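Local coordinates for 5' nucleotidase family protein (Staphylococcus aureus subsp. aureus, PDB 4Q7F), which belongs to the 5' nucleotidase family, with a calcineurin-like phosphoesterase domain that binds manganese and magnesium and a separate C-terminal domain, at residues Tyr23-Pro34 / Met46-Ile55; Asp69-Phe79 / Ser90-Asn98. All coordinates share one frame; numbering follows the deposited sequence. Where two conformers were deposited one is given.

Contact 1 of 2, residues Tyr23-Pro34 / Met46-Ile55. With MN (manganese (II) ion), chain C.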
loop_
_atom_site.group_PDB
_atom_site.type_symbol
_atom_site.label_atom_id
_atom_site.label_comp_id
_atom_site.label_asym_id
_atom_site.label_seq_id
_atom_site.Cartn_x
_atom_site.Cartn_y
_atom_site.Cartn_z
ATOM N N TYR A 23 -19.014 -11.614 -1.237
ATOM C CA TYR A 23 -18.716 -10.192 -1.127
ATOM C C TYR A 23 -17.307 -9.993 -0.605
ATOM O O TYR A 23 -16.904 -10.598 0.407
ATOM C CB TYR A 23 -19.662 -9.534 -0.123
ATOM C CG TYR A 23 -21.077 -9.534 -0.556
ATOM C CD1 TYR A 23 -21.560 -8.512 -1.371
ATOM C CD2 TYR A 23 -21.957 -10.551 -0.163
ATOM C CE1 TYR A 23 -22.860 -8.489 -1.788
ATOM C CE2 TYR A 23 -23.272 -10.533 -0.563
ATOM C CZ TYR A 23 -23.716 -9.502 -1.377
ATOM O OH TYR A 23 -24.990 -9.468 -1.799
ATOM N N VAL A 24 -16.571 -9.097 -1.235
ATOM C CA VAL A 24 -15.228 -8.861 -0.806
ATOM C C VAL A 24 -14.865 -7.391 -0.784
ATOM O O VAL A 24 -15.259 -6.633 -1.661
ATOM C CB VAL A 24 -14.203 -9.657 -1.675
ATOM C CG1 VAL A 24 -14.438 -9.423 -3.160
ATOM C CG2 VAL A 24 -12.761 -9.298 -1.292
ATOM N N VAL A 25 -14.171 -7.010 0.290
ATOM C CA VAL A 25 -13.536 -5.704 0.412
ATOM C C VAL A 25 -12.044 -6.013 0.439
ATOM O O VAL A 25 -11.612 -7.110 0.875
ATOM C CB VAL A 25 -13.969 -4.893 1.649
ATOM C CG1 VAL A 25 -15.398 -4.426 1.481
ATOM C CG2 VAL A 25 -13.813 -5.683 2.943
ATOM N N SER A 26 -11.248 -5.087 -0.072
ATOM C CA SER A 26 -9.805 -5.267 -0.086
ATOM C C SER A 26 -9.153 -3.924 0.100
ATOM O O SER A 26 -9.708 -2.892 -0.302
ATOM C CB SER A 26 -9.324 -5.881 -1.411
ATOM O OG SER A 26 -7.942 -6.221 -1.368
ATOM N N ASP A 27 -7.983 -3.939 0.728
ATOM C CA ASP A 27 -7.219 -2.726 0.955
ATOM C C ASP A 27 -8.055 -1.609 1.590
ATOM O O ASP A 27 -8.057 -0.467 1.141
ATOM C CB ASP A 27 -6.554 -2.292 -0.362
ATOM C CG ASP A 27 -5.662 -3.390 -0.969
ATOM O OD1 ASP A 27 -6.167 -4.334 -1.630
ATOM O OD2 ASP A 27 -4.418 -3.267 -0.878
ATOM N N VAL A 28 -8.810 -1.976 2.629
ATOM C CA VAL A 28 -9.611 -1.029 3.367
ATOM C C VAL A 28 -8.702 -0.006 4.044
ATOM O O VAL A 28 -9.047 1.196 4.153
ATOM C CB VAL A 28 -10.503 -1.743 4.367
ATOM C CG1 VAL A 28 -11.297 -0.720 5.171
ATOM C CG2 VAL A 28 -11.417 -2.669 3.581
ATOM N N HIS A 29 -7.541 -0.506 4.473
ATOM C CA HIS A 29 -6.459 0.302 5.014
ATOM C C HIS A 29 -6.796 1.136 6.229
ATOM O O HIS A 29 -6.259 2.228 6.408
ATOM C CB HIS A 29 -5.847 1.179 3.909
ATOM C CG HIS A 29 -4.828 0.473 3.070
ATOM N ND1 HIS A 29 -3.624 0.052 3.582
ATOM C CD2 HIS A 29 -4.798 0.175 1.749
ATOM C CE1 HIS A 29 -2.899 -0.494 2.620
ATOM N NE2 HIS A 29 -3.591 -0.436 1.498
ATOM N N GLY A 30 -7.726 0.636 7.043
ATOM C CA GLY A 30 -8.097 1.327 8.273
ATOM C C GLY A 30 -8.984 2.526 8.041
ATOM O O GLY A 30 -9.100 3.383 8.934
ATOM N N TYR A 31 -9.571 2.622 6.835
ATOM C CA TYR A 31 -10.561 3.647 6.532
ATOM C C TYR A 31 -11.932 3.044 6.874
ATOM O O TYR A 31 -12.576 2.393 6.057
ATOM C CB TYR A 31 -10.493 4.091 5.088
ATOM C CG TYR A 31 -9.261 4.920 4.832
ATOM C CD1 TYR A 31 -8.058 4.327 4.517
ATOM C CD2 TYR A 31 -9.290 6.297 4.988
ATOM C CE1 TYR A 31 -6.908 5.087 4.310
ATOM C CE2 TYR A 31 -8.148 7.067 4.793
ATOM C CZ TYR A 31 -6.964 6.446 4.461
ATOM O OH TYR A 31 -5.829 7.191 4.277
ATOM N N ILE A 32 -12.333 3.259 8.113
ATOM C CA ILE A 32 -13.567 2.731 8.670
ATOM C C ILE A 32 -14.677 3.782 8.545
ATOM O O ILE A 32 -15.778 3.491 8.083
ATOM C CB ILE A 32 -13.362 2.416 10.163
ATOM C CG1 ILE A 32 -12.213 1.421 10.358
ATOM C CG2 ILE A 32 -14.669 1.908 10.792
ATOM C CD1 ILE A 32 -12.386 0.102 9.663
ATOM N N PHE A 33 -14.377 4.999 8.984
ATOM C CA PHE A 33 -15.317 6.100 8.913
ATOM C C PHE A 33 -15.457 6.591 7.491
ATOM O O PHE A 33 -14.624 6.275 6.667
ATOM C CB PHE A 33 -14.885 7.207 9.836
ATOM C CG PHE A 33 -14.847 6.781 11.273
ATOM C CD1 PHE A 33 -16.015 6.595 11.970
ATOM C CD2 PHE A 33 -13.661 6.514 11.892
ATOM C CE1 PHE A 33 -15.994 6.174 13.274
ATOM C CE2 PHE A 33 -13.630 6.101 13.214
ATOM C CZ PHE A 33 -14.804 5.920 13.894
ATOM N N PRO A 34 -16.539 7.340 7.187
ATOM C CA PRO A 34 -16.730 7.839 5.815
ATOM C C PRO A 34 -15.968 9.129 5.586
ATOM O O PRO A 34 -16.587 10.203 5.420
ATOM C CB PRO A 34 -18.235 8.049 5.745
ATOM C CG PRO A 34 -18.613 8.377 7.155
ATOM C CD PRO A 34 -17.774 7.472 7.984
HETATM N N MSE A 46 -17.518 6.218 1.405
HETATM C CA MSE A 46 -16.338 5.357 1.479
HETATM C C MSE A 46 -16.199 4.840 2.860
HETATM O O MSE A 46 -16.911 5.261 3.779
HETATM C CB MSE A 46 -15.069 6.230 1.236
HETATM C CG MSE A 46 -14.767 7.226 2.410
HETATM SE SE MSE A 46 -13.157 8.243 1.954
HETATM C CE MSE A 46 -11.879 6.855 2.530
ATOM N N GLY A 47 -15.289 3.912 3.042
ATOM C CA GLY A 47 -15.033 3.381 4.359
ATOM C C GLY A 47 -15.810 2.115 4.620
ATOM O O GLY A 47 -16.801 1.861 3.981
ATOM N N LEU A 48 -15.335 1.343 5.598
ATOM C CA LEU A 48 -15.877 0.041 5.904
ATOM C C LEU A 48 -17.288 0.079 6.499
ATOM O O LEU A 48 -18.114 -0.797 6.224
ATOM C CB LEU A 48 -14.910 -0.693 6.849
ATOM C CG LEU A 48 -15.239 -2.153 7.113
ATOM C CD1 LEU A 48 -15.046 -2.952 5.842
ATOM C CD2 LEU A 48 -14.408 -2.731 8.245
ATOM N N LEU A 49 -17.575 1.074 7.313
ATOM C CA LEU A 49 -18.919 1.165 7.879
ATOM C C LEU A 49 -19.952 1.191 6.746
ATOM O O LEU A 49 -20.867 0.385 6.713
ATOM C CB LEU A 49 -19.057 2.392 8.754
ATOM C CG LEU A 49 -18.366 2.258 10.108
ATOM C CD1 LEU A 49 -18.471 3.588 10.835
ATOM C CD2 LEU A 49 -18.994 1.135 10.938
ATOM N N LEU A 50 -19.749 2.081 5.785
ATOM C CA LEU A 50 -20.681 2.247 4.697
ATOM C C LEU A 50 -20.608 1.092 3.708
ATOM O O LEU A 50 -21.642 0.594 3.259
ATOM C CB LEU A 50 -20.458 3.598 4.021
ATOM C CG LEU A 50 -21.451 4.063 2.995
ATOM C CD1 LEU A 50 -22.839 4.144 3.615
ATOM C CD2 LEU A 50 -20.997 5.426 2.489
ATOM N N ALA A 51 -19.400 0.628 3.399
ATOM C CA ALA A 51 -19.274 -0.506 2.489
ATOM C C ALA A 51 -19.980 -1.725 3.073
ATOM O O ALA A 51 -20.657 -2.445 2.365
ATOM C CB ALA A 51 -17.825 -0.820 2.220
ATOM N N ASN A 52 -19.854 -1.931 4.382
ATOM C CA ASN A 52 -20.493 -3.069 5.014
ATOM C C ASN A 52 -22.018 -2.917 4.996
ATOM O O ASN A 52 -22.742 -3.904 4.843
ATOM C CB ASN A 52 -19.992 -3.271 6.450
ATOM C CG ASN A 52 -20.539 -4.520 7.081
ATOM O OD1 ASN A 52 -20.224 -5.643 6.655
ATOM N ND2 ASN A 52 -21.294 -4.350 8.140
ATOM N N HIS A 53 -22.502 -1.696 5.227
ATOM C CA HIS A 53 -23.925 -1.395 5.147
ATOM C C HIS A 53 -24.461 -1.786 3.742
ATOM O O HIS A 53 -25.539 -2.345 3.613
ATOM C CB HIS A 53 -24.139 0.089 5.443
ATOM C CG HIS A 53 -25.538 0.564 5.273
ATOM N ND1 HIS A 53 -26.551 0.231 6.145
ATOM C CD2 HIS A 53 -26.085 1.410 4.364
ATOM C CE1 HIS A 53 -27.660 0.832 5.775
ATOM N NE2 HIS A 53 -27.403 1.557 4.700
ATOM N N VAL A 54 -23.666 -1.549 2.715
ATOM C CA VAL A 54 -24.057 -1.894 1.344
ATOM C C VAL A 54 -24.162 -3.406 1.169
ATOM O O VAL A 54 -25.061 -3.896 0.486
ATOM C CB VAL A 54 -23.057 -1.318 0.328
ATOM C CG1 VAL A 54 -23.234 -1.956 -1.045
ATOM C CG2 VAL A 54 -23.219 0.193 0.235
ATOM N N ILE A 55 -23.250 -4.148 1.792
ATOM C CA ILE A 55 -23.239 -5.595 1.719
ATOM C C ILE A 55 -24.474 -6.140 2.455
ATOM O O ILE A 55 -25.244 -6.952 1.912
ATOM C CB ILE A 55 -21.941 -6.160 2.325
ATOM C CG1 ILE A 55 -20.748 -5.774 1.446
ATOM C CG2 ILE A 55 -21.981 -7.671 2.438
ATOM C CD1 ILE A 55 -19.422 -6.105 2.062
HETATM MN MN MN C . -2.954 -1.775 -0.207
HETATM O O HOH W 1 -17.770 4.300 6.261
HETATM O O HOH W 2 -1.161 -2.301 -1.484
HETATM O O HOH W 3 -1.123 -0.166 -0.097
#
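The side chain of I55 has CG2 anti to its backbone N and CG1 beside the backbone N (chi1 -67°), which sets CG2 over one face of the Y23 ring. This CH-pi contact has CG2 3.6 Å from Y23 CG, offset toward the rim. The phenol end of Y23 is held by D58. L48 turns its CG anti to its own N (chi1 -172°), and this sends its two methyls to different partners. CD2 lies beside I32 CD1 at 3.8 Å, the two side chains pointing the same way. CD1 meets V25 CG2 and L48 CB meets V28 CG1, both crossing at about a right angle. I32 CG2 packs on L49 CG, and F33 runs alongside L49. M46, a selenomethionine, brings CE to Y31 CD2 at 3.6 Å.

The first turn of the helix is gripped through the backbone. L48 N donates to Y31 O at 3.0 Å, and L49 N donates to I32 O at 3.1 Å. Water 1 gives a bond to I32 O and one to M46 O, and takes one from L50 N. G47 is the N-cap, and its CA sits 3.1 Å from Y31 O.

D27 OD2 and H29 NE2 bind manganese from the loop after strand 19-25, as in the calcineurin-like phosphoesterase fold. This is the first strand-helix step of a beta-alpha-beta unit. The chemistry is split: apolar packing, with one CH-pi contact, joins the strand and its loop to the helix, while the carbonyls of Y31 and I32 are satisfied by the helix's first N-H groups and one water.

Contact 2 of 2, residues Asp69-Phe79 / Ser90-Asn98. With MN (manganese (II) ion), chain C; MG (magnesium ion), chain B.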
loop_
_atom_site.group_PDB
_atom_site.type_symbol
_atom_site.label_atom_id
_atom_site.label_comp_id
_atom_site.label_asym_id
_atom_site.label_seq_id
_atom_site.Cartn_x
_atom_site.Cartn_y
_atom_site.Cartn_z
ATOM N N ASP A 69 -12.514 -10.146 3.727
ATOM C CA ASP A 69 -11.532 -9.037 3.694
ATOM C C ASP A 69 -10.268 -9.593 3.051
ATOM O O ASP A 69 -9.701 -10.579 3.523
ATOM C CB ASP A 69 -11.219 -8.433 5.057
ATOM C CG ASP A 69 -10.200 -7.291 4.941
ATOM O OD1 ASP A 69 -9.011 -7.620 4.774
ATOM O OD2 ASP A 69 -10.590 -6.086 4.993
ATOM N N ASN A 70 -9.793 -8.956 1.990
ATOM C CA ASN A 70 -8.645 -9.493 1.250
ATOM C C ASN A 70 -7.304 -8.816 1.506
ATOM O O ASN A 70 -6.427 -8.750 0.594
ATOM C CB ASN A 70 -8.951 -9.524 -0.264
ATOM C CG ASN A 70 -7.928 -10.350 -1.052
ATOM O OD1 ASN A 70 -7.522 -11.446 -0.619
ATOM N ND2 ASN A 70 -7.499 -9.834 -2.200
ATOM N N GLY A 71 -7.101 -8.317 2.730
ATOM C CA GLY A 71 -5.790 -7.762 3.094
ATOM C C GLY A 71 -5.605 -6.258 3.103
ATOM O O GLY A 71 -6.372 -5.509 2.509
ATOM N N ASP A 72 -4.543 -5.835 3.778
ATOM C CA ASP A 72 -4.209 -4.415 3.933
ATOM C C ASP A 72 -5.302 -3.740 4.714
ATOM O O ASP A 72 -5.890 -2.739 4.274
ATOM C CB ASP A 72 -3.930 -3.712 2.593
ATOM C CG ASP A 72 -2.489 -3.911 2.115
ATOM O OD1 ASP A 72 -1.733 -4.673 2.771
ATOM O OD2 ASP A 72 -2.118 -3.314 1.079
ATOM N N PHE A 73 -5.552 -4.288 5.894
ATOM C CA PHE A 73 -6.579 -3.780 6.781
ATOM C C PHE A 73 -6.041 -3.195 8.082
ATOM O O PHE A 73 -6.757 -2.501 8.795
ATOM C CB PHE A 73 -7.574 -4.896 7.154
ATOM C CG PHE A 73 -6.987 -6.008 7.995
ATOM C CD1 PHE A 73 -6.995 -5.930 9.381
ATOM C CD2 PHE A 73 -6.443 -7.129 7.404
ATOM C CE1 PHE A 73 -6.466 -6.936 10.141
ATOM C CE2 PHE A 73 -5.935 -8.154 8.162
ATOM C CZ PHE A 73 -5.934 -8.055 9.537
ATOM N N LEU A 74 -4.787 -3.438 8.386
ATOM C CA LEU A 74 -4.241 -3.037 9.688
ATOM C C LEU A 74 -3.452 -1.744 9.675
ATOM O O LEU A 74 -3.164 -1.180 10.722
ATOM C CB LEU A 74 -3.405 -4.211 10.205
ATOM C CG LEU A 74 -2.928 -4.256 11.641
ATOM C CD1 LEU A 74 -4.096 -4.201 12.611
ATOM C CD2 LEU A 74 -2.135 -5.551 11.805
ATOM N N GLN A 75 -3.119 -1.261 8.488
ATOM C CA GLN A 75 -2.348 -0.028 8.330
ATOM C C GLN A 75 -2.912 0.789 7.178
ATOM O O GLN A 75 -3.502 0.242 6.246
ATOM C CB GLN A 75 -0.883 -0.385 8.029
ATOM C CG GLN A 75 0.089 0.796 7.873
ATOM C CD GLN A 75 0.012 1.497 6.520
ATOM O OE1 GLN A 75 -0.451 0.927 5.525
ATOM N NE2 GLN A 75 0.481 2.742 6.475
ATOM N N GLY A 76 -2.743 2.107 7.243
ATOM C CA GLY A 76 -3.114 2.929 6.130
ATOM C C GLY A 76 -3.615 4.300 6.444
ATOM O O GLY A 76 -3.167 5.254 5.861
ATOM N N SER A 77 -4.525 4.405 7.395
ATOM C CA SER A 77 -5.150 5.673 7.668
ATOM C C SER A 77 -4.656 6.269 8.972
ATOM O O SER A 77 -4.022 5.582 9.749
ATOM C CB SER A 77 -6.651 5.450 7.785
ATOM O OG SER A 77 -6.967 4.823 9.022
ATOM N N PRO A 78 -4.980 7.546 9.223
ATOM C CA PRO A 78 -4.632 8.195 10.482
ATOM C C PRO A 78 -5.271 7.505 11.667
ATOM O O PRO A 78 -4.808 7.689 12.774
ATOM C CB PRO A 78 -5.218 9.610 10.324
ATOM C CG PRO A 78 -5.252 9.843 8.867
ATOM C CD PRO A 78 -5.604 8.501 8.293
ATOM N N PHE A 79 -6.324 6.726 11.452
ATOM C CA PHE A 79 -6.946 5.971 12.561
ATOM C C PHE A 79 -5.915 4.932 13.050
ATOM O O PHE A 79 -5.717 4.709 14.274
ATOM C CB PHE A 79 -8.269 5.347 12.094
ATOM C CG PHE A 79 -8.921 4.423 13.113
ATOM C CD1 PHE A 79 -9.063 4.808 14.440
ATOM C CD2 PHE A 79 -9.429 3.190 12.726
ATOM C CE1 PHE A 79 -9.680 3.975 15.367
ATOM C CE2 PHE A 79 -10.053 2.358 13.652
ATOM C CZ PHE A 79 -10.174 2.751 14.975
ATOM N N SER A 90 -4.596 -2.964 18.497
ATOM C CA SER A 90 -5.448 -2.935 17.325
ATOM C C SER A 90 -6.927 -3.219 17.746
ATOM O O SER A 90 -7.802 -3.227 16.911
ATOM C CB SER A 90 -4.999 -4.007 16.334
ATOM O OG SER A 90 -5.076 -5.307 16.919
ATOM N N GLN A 91 -7.199 -3.411 19.033
ATOM C CA GLN A 91 -8.557 -3.785 19.458
ATOM C C GLN A 91 -9.692 -2.898 18.897
ATOM O O GLN A 91 -10.684 -3.427 18.407
ATOM C CB GLN A 91 -8.670 -3.889 20.986
ATOM C CG GLN A 91 -9.984 -4.527 21.439
ATOM C CD GLN A 91 -10.049 -6.002 21.075
ATOM O OE1 GLN A 91 -9.156 -6.770 21.430
ATOM N NE2 GLN A 91 -11.112 -6.411 20.397
ATOM N N PRO A 92 -9.558 -1.553 18.980
ATOM C CA PRO A 92 -10.645 -0.719 18.438
ATOM C C PRO A 92 -10.975 -1.027 16.974
ATOM O O PRO A 92 -12.138 -1.030 16.583
ATOM C CB PRO A 92 -10.131 0.700 18.630
ATOM C CG PRO A 92 -9.200 0.614 19.819
ATOM C CD PRO A 92 -8.578 -0.762 19.761
ATOM N N LEU A 93 -9.953 -1.298 16.179
ATOM C CA LEU A 93 -10.148 -1.639 14.782
ATOM C C LEU A 93 -10.740 -3.043 14.645
ATOM O O LEU A 93 -11.639 -3.274 13.826
ATOM C CB LEU A 93 -8.817 -1.593 14.056
ATOM C CG LEU A 93 -8.855 -2.021 12.600
ATOM C CD1 LEU A 93 -9.702 -1.056 11.792
ATOM C CD2 LEU A 93 -7.436 -2.086 12.050
ATOM N N VAL A 94 -10.223 -3.977 15.450
ATOM C CA VAL A 94 -10.674 -5.360 15.422
ATOM C C VAL A 94 -12.165 -5.418 15.793
ATOM O O VAL A 94 -12.935 -6.172 15.191
ATOM C CB VAL A 94 -9.828 -6.253 16.382
ATOM C CG1 VAL A 94 -10.495 -7.609 16.623
ATOM C CG2 VAL A 94 -8.423 -6.454 15.854
ATOM N N ASP A 95 -12.565 -4.624 16.777
ATOM C CA ASP A 95 -13.982 -4.551 17.176
ATOM C C ASP A 95 -14.906 -4.236 15.980
ATOM O O ASP A 95 -15.988 -4.828 15.856
ATOM C CB ASP A 95 -14.188 -3.535 18.276
ATOM C CG ASP A 95 -13.633 -3.999 19.602
ATOM O OD1 ASP A 95 -13.158 -5.150 19.683
ATOM O OD2 ASP A 95 -13.688 -3.226 20.566
ATOM N N PHE A 96 -14.496 -3.310 15.113
ATOM C CA PHE A 96 -15.282 -3.016 13.922
ATOM C C PHE A 96 -15.434 -4.272 13.081
ATOM O O PHE A 96 -16.562 -4.627 12.698
ATOM C CB PHE A 96 -14.669 -1.884 13.059
ATOM C CG PHE A 96 -14.894 -0.503 13.615
ATOM C CD1 PHE A 96 -16.164 0.060 13.585
ATOM C CD2 PHE A 96 -13.850 0.241 14.144
ATOM C CE1 PHE A 96 -16.395 1.325 14.090
ATOM C CE2 PHE A 96 -14.073 1.512 14.643
ATOM C CZ PHE A 96 -15.337 2.057 14.620
ATOM N N TYR A 97 -14.331 -4.953 12.768
ATOM C CA TYR A 97 -14.438 -6.155 11.938
ATOM C C TYR A 97 -15.273 -7.236 12.615
ATOM O O TYR A 97 -16.099 -7.897 11.980
ATOM C CB TYR A 97 -13.072 -6.700 11.540
ATOM C CG TYR A 97 -12.461 -6.005 10.357
ATOM C CD1 TYR A 97 -11.717 -4.852 10.498
ATOM C CD2 TYR A 97 -12.661 -6.504 9.077
ATOM C CE1 TYR A 97 -11.172 -4.214 9.385
ATOM C CE2 TYR A 97 -12.139 -5.874 7.976
ATOM C CZ TYR A 97 -11.394 -4.737 8.132
ATOM O OH TYR A 97 -10.883 -4.150 6.996
ATOM N N ASN A 98 -15.057 -7.403 13.914
ATOM C CA ASN A 98 -15.743 -8.406 14.651
ATOM C C ASN A 98 -17.259 -8.242 14.678
ATOM O O ASN A 98 -17.962 -9.251 14.591
ATOM C CB ASN A 98 -15.173 -8.544 16.084
ATOM C CG ASN A 98 -13.905 -9.385 16.130
ATOM O OD1 ASN A 98 -13.487 -9.948 15.135
ATOM N ND2 ASN A 98 -13.299 -9.473 17.296
HETATM MN MN MN C . -2.954 -1.775 -0.207
HETATM MG MG MG B . -0.841 -4.372 -0.492
HETATM O O HOH W 4 -9.248 -1.722 7.681
HETATM O O HOH W 2 -1.161 -2.301 -1.484
HETATM O O HOH W 3 -1.123 -0.166 -0.097
#
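Y97 OH donates a hydrogen bond to D69 OD2 at 2.8 Å, reaching it from above the carboxylate plane, 44° out of it. The carboxylate and the ring stand nearly at right angles. D69 has CG anti to its backbone N (chi1 -180°), which carries OD2 to the hydroxyl, while OD1 accepts from G71 N in an Asx turn. Each carboxylate oxygen thus has a partner. Water 4 donates to both Y97 OH and F73 O, bridging the segments.

Packing is tight around the hydroxyl. F73 CB lies 3.4 Å from Y97 OH. The F73 ring turns its edge to the face of Y97, with centroids 5.7 Å apart and planes at 60°. Apolar packing continues toward the start of helix 91-99. There L74 CD1 rests against S90 CB at 3.8 Å. In one of its two modelled conformers, L93 brings CD1 to the edge of the F79 ring.

The looser side is at the tip of the F79 ring. P92, which is partly exposed, brings CB only to 4.2 Å from F79 CZ. F96 CE2 comes no nearer than 4.1 Å to F79 CZ; F96 is buried, and L309 of helix 304-317 packs on it as well.

D72 OD2 bridges manganese and magnesium, a hallmark of the dinuclear site of calcineurin-like phosphoesterases. H207, H247 and N109 also bind the magnesium. The D69 carboxylate is held by Y97 OH and G71 N. The Asx turn from D69 to G71 is consistent with a fixed backbone just before D72.

How the contacts relate
Both contacts are buried in the calcineurin-like phosphoesterase domain, their centres about 10 Å apart. Contact 1 joins strand 19-25 and its metal-bearing loop to helix 48-59. Contact 2 sets the end of strand 65-69, the loop after it and the start of helix 78-85 against helix 91-99. They share no segment but supply the same manganese. Their loops are tied directly: H29 ND1 with Q75 O, and G30 O with S77 OG. I32 also reaches L93 and F96, so helix 91-99 touches both. Contact 1 is mainly aliphatic, with backbone bonds at a helix start. Contact 2 is more aromatic and has a side-chain hydrogen bond, Y97 to D69, at the strand end shortly before metal ligand D72.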